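PDB 3PP2: Rho GTPase-activating protein 27 from Homo sapiens, which probably switches off Rho-type GTPases such as CDC42 and RAC1 by promoting their GDP-bound state, and is represented here by its pleckstrin homology domain. Local coordinates for residues G12-T17 with E108-T113; G41-F46 with Y101-D106. One frame throughout, in Å; residues are numbered along the deposited sequence. Where two conformers were deposited one is given.

Contact 1: residues G12-T17 with E108-T113; sequences GVLHRT and EAIIST
Leu14, on strand 10-21, and Ile111, in the first turn of helix 108-122, are the residues whose CA atoms come nearest, with Leu14 CA 8.6 Å from Ile111 CA. At that spacing the two main chains do not meet, and the contact is made by side-chain ends, burying 85 Å² in all. One methyl of the strand does the touching: Leu14 CD2 lies 4.4 Å from Ile111 CD1. Neither CB bond aims straight at the other segment; it is the outer carbons that close the distance. In Leu14, CG lies beside the backbone N and opposite the carbonyl carbon (chi1 -66°), and this turns the branched end towards the helix. The CB of Ile110, by contrast, does point at the strand, and its CG2 comes to 3.8 Å from Leu14 CD2, the two side chains crossing obliquely. Ile110 was modelled in two conformers, so this nearer contact is the less certain one. Behind the isoleucines the helix is already regular, as the bonds from Ser112 N to Glu108 O (2.9 Å) and from Thr113 N to Ala109 O (3.0 Å) attest. Ile110 O also accepts a hydrogen bond from Thr113 OG1 at 2.9 Å, the donor tilted 34° from the carbonyl plane. Ile103 and Thr36 adjoin Leu14 from strands 100-104 and 32-39, while Ile110 packs on Ile110 of the third subunit. Here the isoleucines rest on the first strand, and the C-terminal helix caps one open end of the curled antiparallel sheet, as is characteristic of pleckstrin homology domains.

Contact 2: residues G41-F46 with Y101-D106; sequences GVLTFF and YLIQHD
Leu43, Phe45 and Ile103 meet in the hydrophobic interior of the pleckstrin homology sandwich, where the centre of the contact lies about 2 Å from the centre of the chain. The strands face each other without pairing: Phe45 CA and Ile103 CA, the nearest pair, are 10.1 Å apart, and apolar side chains bridge the gap. Phe45 offers the far end of its ring. Ile103 CG1 approaches CZ of Phe45 obliquely at 3.8 Å, whereas Ile103 CD1 lies in the ring plane at its edge, 3.9 Å from the same CZ. The extended outer torsion of Ile103 (chi2 170°) carries CD1 onward to Leu43, where it meets CD2 tip to tip at 4.1 Å. These residues come from the two halves of the fold: strand 42-46 pairs with 32-39 and 66-71, and strand 100-104 with 90-94, the long strand 10-21 joining the halves. Leu102, next to Ile103, directs its CB the other way. Where strand 100-104 runs out, Gln104 NE2 donates to Asp106 OD1 at 3.2 Å, fairly straight (162°) and on the anti side of the carboxylate. Lys88 O takes a further bond from that NE2, and Gln104 OE1 accepts one from Arg87 NH1.

The two contacts have centres 7 Å apart and both reach the same sheet, through the antiparallel neighbours 10-21 and 100-104. Probable hydrogen bonds join them: His15 O to Gln104 N and Thr17 O to Leu102 N, each 2.8 Å. Their apolar parts are continuous too, since Leu14 CD1 of contact 1 lies 3.7 Å from Ile103 CG2 of contact 2. The chain passes from strand 100-104 almost directly into helix 108-122, and Ile111 CG1 packs 3.5 Å from His105 N at that turn. Contact 2 is nested within the loop that contact 1 closes. Glycerol, probably from crystallisation, hydrogen-bonds to Val13 O, and a bound glycerol comes within about 4 Å (nearest atoms) of the Ile110 side chain.

Contact 1: residues G12-T17 with E108-T113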
loop_
_atom_site.group_PDB
_atom_site.type_symbol
_atom_site.label_atom_id
_atom_site.label_comp_id
_atom_site.label_asym_id
_atom_site.label_seq_id
_atom_site.Cartn_x
_atom_site.Cartn_y
_atom_site.Cartn_z
ATOM N N GLY A 12 4.427 13.330 -5.516
ATOM C CA GLY A 12 4.786 12.689 -4.255
ATOM C C GLY A 12 6.277 12.572 -4.041
ATOM O O GLY A 12 7.047 12.855 -4.953
ATOM N N VAL A 13 6.705 12.211 -2.840
ATOM C CA VAL A 13 8.097 11.986 -2.610
ATOM C C VAL A 13 8.484 10.530 -2.952
ATOM O O VAL A 13 7.846 9.587 -2.468
ATOM C CB VAL A 13 8.508 12.375 -1.180
ATOM C CG1 VAL A 13 9.995 12.012 -0.964
ATOM C CG2 VAL A 13 8.248 13.862 -0.902
ATOM N N LEU A 14 9.514 10.361 -3.770
ATOM C CA LEU A 14 10.036 9.068 -4.176
ATOM C C LEU A 14 11.546 9.056 -4.051
ATOM O O LEU A 14 12.209 10.094 -4.159
ATOM C CB LEU A 14 9.672 8.728 -5.631
ATOM C CG LEU A 14 8.185 8.521 -5.894
ATOM C CD1 LEU A 14 7.910 8.423 -7.397
ATOM C CD2 LEU A 14 7.665 7.313 -5.144
ATOM N N HIS A 15 12.102 7.861 -3.913
ATOM C CA HIS A 15 13.531 7.654 -4.034
ATOM C C HIS A 15 13.865 7.391 -5.497
ATOM O O HIS A 15 13.139 6.695 -6.220
ATOM C CB HIS A 15 13.980 6.529 -3.155
ATOM C CG HIS A 15 13.784 6.812 -1.721
ATOM N ND1 HIS A 15 14.806 7.190 -0.896
ATOM C CD2 HIS A 15 12.677 6.721 -0.950
ATOM C CE1 HIS A 15 14.332 7.349 0.328
ATOM N NE2 HIS A 15 13.034 7.093 0.318
ATOM N N ARG A 16 14.960 7.957 -5.957
ATOM C CA ARG A 16 15.392 7.732 -7.343
ATOM C C ARG A 16 16.875 7.890 -7.499
ATOM O O ARG A 16 17.512 8.666 -6.757
ATOM C CB ARG A 16 14.641 8.672 -8.297
ATOM C CG ARG A 16 15.139 10.093 -8.387
ATOM C CD ARG A 16 14.946 10.832 -7.113
ATOM N NE ARG A 16 15.258 12.253 -7.190
ATOM C CZ ARG A 16 16.475 12.737 -7.228
ATOM N NH1 ARG A 16 16.658 14.071 -7.254
ATOM N NH2 ARG A 16 17.516 11.905 -7.208
ATOM N N THR A 17 17.415 7.200 -8.500
ATOM C CA THR A 17 18.777 7.419 -8.940
ATOM C C THR A 17 18.821 7.290 -10.456
ATOM O O THR A 17 18.140 6.438 -11.034
ATOM C CB THR A 17 19.757 6.379 -8.319
ATOM O OG1 THR A 17 21.082 6.645 -8.783
ATOM C CG2 THR A 17 19.406 4.898 -8.591
ATOM N N GLU A 108 5.139 -0.753 -1.322
ATOM C CA GLU A 108 4.799 -1.350 -2.585
ATOM C C GLU A 108 3.548 -0.735 -3.217
ATOM O O GLU A 108 3.408 -0.689 -4.442
ATOM C CB GLU A 108 4.634 -2.864 -2.489
ATOM C CG GLU A 108 3.507 -3.308 -1.629
ATOM C CD GLU A 108 3.414 -4.835 -1.435
ATOM O OE1 GLU A 108 4.458 -5.449 -1.108
ATOM O OE2 GLU A 108 2.297 -5.348 -1.506
ATOM N N ALA A 109 2.597 -0.295 -2.374
ATOM C CA ALA A 109 1.388 0.311 -2.882
ATOM C C ALA A 109 1.676 1.665 -3.523
ATOM O O ALA A 109 1.150 2.005 -4.578
ATOM C CB ALA A 109 0.317 0.405 -1.814
ATOM N N ILE A 110 2.525 2.469 -2.891
ATOM C CA ILE A 110 2.991 3.734 -3.496
ATOM C C ILE A 110 3.580 3.447 -4.874
ATOM O O ILE A 110 3.252 4.084 -5.856
ATOM C CB ILE A 110 4.062 4.432 -2.576
ATOM C CG1 ILE A 110 3.404 4.963 -1.302
ATOM C CG2 ILE A 110 4.850 5.529 -3.350
ATOM C CD1 ILE A 110 2.388 5.985 -1.537
ATOM N N ILE A 111 4.503 2.507 -4.920
ATOM C CA ILE A 111 5.214 2.207 -6.187
ATOM C C ILE A 111 4.256 1.677 -7.245
ATOM O O ILE A 111 4.329 2.069 -8.398
ATOM C CB ILE A 111 6.406 1.282 -5.925
ATOM C CG1 ILE A 111 7.551 2.130 -5.322
ATOM C CG2 ILE A 111 6.881 0.500 -7.157
ATOM C CD1 ILE A 111 8.245 3.077 -6.357
ATOM N N SER A 112 3.333 0.790 -6.884
ATOM C CA SER A 112 2.398 0.266 -7.900
ATOM C C SER A 112 1.519 1.366 -8.470
ATOM O O SER A 112 1.255 1.410 -9.664
ATOM C CB SER A 112 1.570 -0.863 -7.298
ATOM O OG SER A 112 0.648 -1.373 -8.243
ATOM N N THR A 113 1.053 2.260 -7.601
ATOM C CA THR A 113 0.233 3.358 -8.078
ATOM C C THR A 113 1.047 4.312 -8.992
ATOM O O THR A 113 0.507 4.842 -9.967
ATOM C CB THR A 113 -0.471 4.137 -6.955
ATOM O OG1 THR A 113 0.495 4.792 -6.121
ATOM C CG2 THR A 113 -1.385 3.173 -6.126
#

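Contact 2: residues G41-F46 with Y101-D106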
loop_
_atom_site.group_PDB
_atom_site.type_symbol
_atom_site.label_atom_id
_atom_site.label_comp_id
_atom_site.label_asym_id
_atom_site.label_seq_id
_atom_site.Cartn_x
_atom_site.Cartn_y
_atom_site.Cartn_z
ATOM N N GLY A 41 2.463 13.782 -19.458
ATOM C CA GLY A 41 3.441 12.914 -20.113
ATOM C C GLY A 41 4.930 13.183 -19.808
ATOM O O GLY A 41 5.806 12.702 -20.516
ATOM N N VAL A 42 5.205 13.962 -18.759
ATOM C CA VAL A 42 6.576 14.298 -18.342
ATOM C C VAL A 42 6.724 14.042 -16.831
ATOM O O VAL A 42 5.894 14.464 -16.050
ATOM C CB VAL A 42 6.880 15.745 -18.630
ATOM C CG1 VAL A 42 8.279 16.103 -18.168
ATOM C CG2 VAL A 42 6.699 16.016 -20.151
ATOM N N LEU A 43 7.792 13.354 -16.463
ATOM C CA LEU A 43 8.097 12.997 -15.075
ATOM C C LEU A 43 9.291 13.799 -14.632
ATOM O O LEU A 43 10.382 13.668 -15.200
ATOM C CB LEU A 43 8.388 11.501 -14.949
ATOM C CG LEU A 43 8.625 10.927 -13.545
ATOM C CD1 LEU A 43 7.381 11.021 -12.710
ATOM C CD2 LEU A 43 9.202 9.481 -13.661
ATOM N N THR A 44 9.075 14.644 -13.624
ATOM C CA THR A 44 10.091 15.535 -13.131
ATOM C C THR A 44 10.491 15.137 -11.696
ATOM O O THR A 44 9.636 15.077 -10.825
ATOM C CB THR A 44 9.630 16.989 -13.151
ATOM O OG1 THR A 44 9.256 17.361 -14.485
ATOM C CG2 THR A 44 10.741 17.912 -12.623
ATOM N N PHE A 45 11.773 14.873 -11.494
ATOM C CA PHE A 45 12.350 14.676 -10.189
ATOM C C PHE A 45 13.024 15.961 -9.774
ATOM O O PHE A 45 13.927 16.443 -10.476
ATOM C CB PHE A 45 13.391 13.569 -10.238
ATOM C CG PHE A 45 12.836 12.215 -10.529
ATOM C CD1 PHE A 45 12.078 11.548 -9.589
ATOM C CD2 PHE A 45 13.067 11.604 -11.751
ATOM C CE1 PHE A 45 11.589 10.306 -9.865
ATOM C CE2 PHE A 45 12.559 10.361 -12.035
ATOM C CZ PHE A 45 11.835 9.716 -11.069
ATOM N N PHE A 46 12.593 16.533 -8.660
ATOM C CA PHE A 46 13.192 17.770 -8.137
ATOM C C PHE A 46 14.469 17.476 -7.398
ATOM O O PHE A 46 14.889 16.339 -7.212
ATOM C CB PHE A 46 12.114 18.497 -7.299
ATOM C CG PHE A 46 11.037 19.104 -8.150
ATOM C CD1 PHE A 46 9.945 18.364 -8.591
ATOM C CD2 PHE A 46 11.151 20.395 -8.589
ATOM C CE1 PHE A 46 9.015 18.923 -9.397
ATOM C CE2 PHE A 46 10.211 20.939 -9.431
ATOM C CZ PHE A 46 9.157 20.216 -9.827
ATOM N N TYR A 101 16.790 5.361 -15.181
ATOM C CA TYR A 101 16.560 5.745 -13.784
ATOM C C TYR A 101 15.918 4.581 -13.057
ATOM O O TYR A 101 15.161 3.813 -13.663
ATOM C CB TYR A 101 15.600 6.948 -13.682
ATOM C CG TYR A 101 16.095 8.144 -14.448
ATOM C CD1 TYR A 101 16.804 9.164 -13.838
ATOM C CD2 TYR A 101 15.841 8.231 -15.816
ATOM C CE1 TYR A 101 17.273 10.227 -14.575
ATOM C CE2 TYR A 101 16.294 9.263 -16.573
ATOM C CZ TYR A 101 17.018 10.298 -15.949
ATOM O OH TYR A 101 17.494 11.353 -16.713
ATOM N N LEU A 102 16.247 4.445 -11.779
ATOM C CA LEU A 102 15.497 3.605 -10.869
ATOM C C LEU A 102 14.668 4.475 -9.947
ATOM O O LEU A 102 15.132 5.535 -9.522
ATOM C CB LEU A 102 16.417 2.695 -10.064
ATOM C CG LEU A 102 17.346 1.798 -10.858
ATOM C CD1 LEU A 102 18.337 1.047 -9.972
ATOM C CD2 LEU A 102 16.626 0.875 -11.778
ATOM N N ILE A 103 13.485 3.966 -9.582
ATOM C CA ILE A 103 12.489 4.678 -8.782
ATOM C C ILE A 103 12.067 3.709 -7.693
ATOM O O ILE A 103 11.825 2.528 -7.978
ATOM C CB ILE A 103 11.264 5.125 -9.630
ATOM C CG1 ILE A 103 11.721 5.884 -10.888
ATOM C CG2 ILE A 103 10.255 5.894 -8.806
ATOM C CD1 ILE A 103 10.593 6.125 -11.867
ATOM N N GLN A 104 11.999 4.185 -6.455
ATOM C CA GLN A 104 11.750 3.261 -5.330
ATOM C C GLN A 104 10.992 3.913 -4.219
ATOM O O GLN A 104 11.083 5.125 -3.997
ATOM C CB GLN A 104 13.118 2.786 -4.824
ATOM C CG GLN A 104 13.142 1.657 -3.837
ATOM C CD GLN A 104 13.104 2.103 -2.394
ATOM O OE1 GLN A 104 13.553 3.223 -2.034
ATOM N NE2 GLN A 104 12.621 1.204 -1.527
ATOM N N HIS A 105 10.302 3.084 -3.437
ATOM C CA HIS A 105 9.706 3.490 -2.160
ATOM C C HIS A 105 9.514 2.231 -1.339
ATOM O O HIS A 105 9.289 1.167 -1.877
ATOM C CB HIS A 105 8.383 4.239 -2.342
ATOM C CG HIS A 105 7.945 5.009 -1.144
ATOM N ND1 HIS A 105 7.352 4.409 -0.045
ATOM C CD2 HIS A 105 8.057 6.332 -0.855
ATOM C CE1 HIS A 105 7.085 5.344 0.853
ATOM N NE2 HIS A 105 7.521 6.518 0.399
ATOM N N ASP A 106 9.634 2.356 -0.020
ATOM C CA ASP A 106 9.406 1.197 0.819
ATOM C C ASP A 106 7.989 0.688 0.723
ATOM O O ASP A 106 7.800 -0.521 0.941
ATOM C CB ASP A 106 9.765 1.512 2.263
ATOM C CG ASP A 106 11.237 1.736 2.474
ATOM O OD1 ASP A 106 12.067 1.420 1.578
ATOM O OD2 ASP A 106 11.544 2.280 3.563
#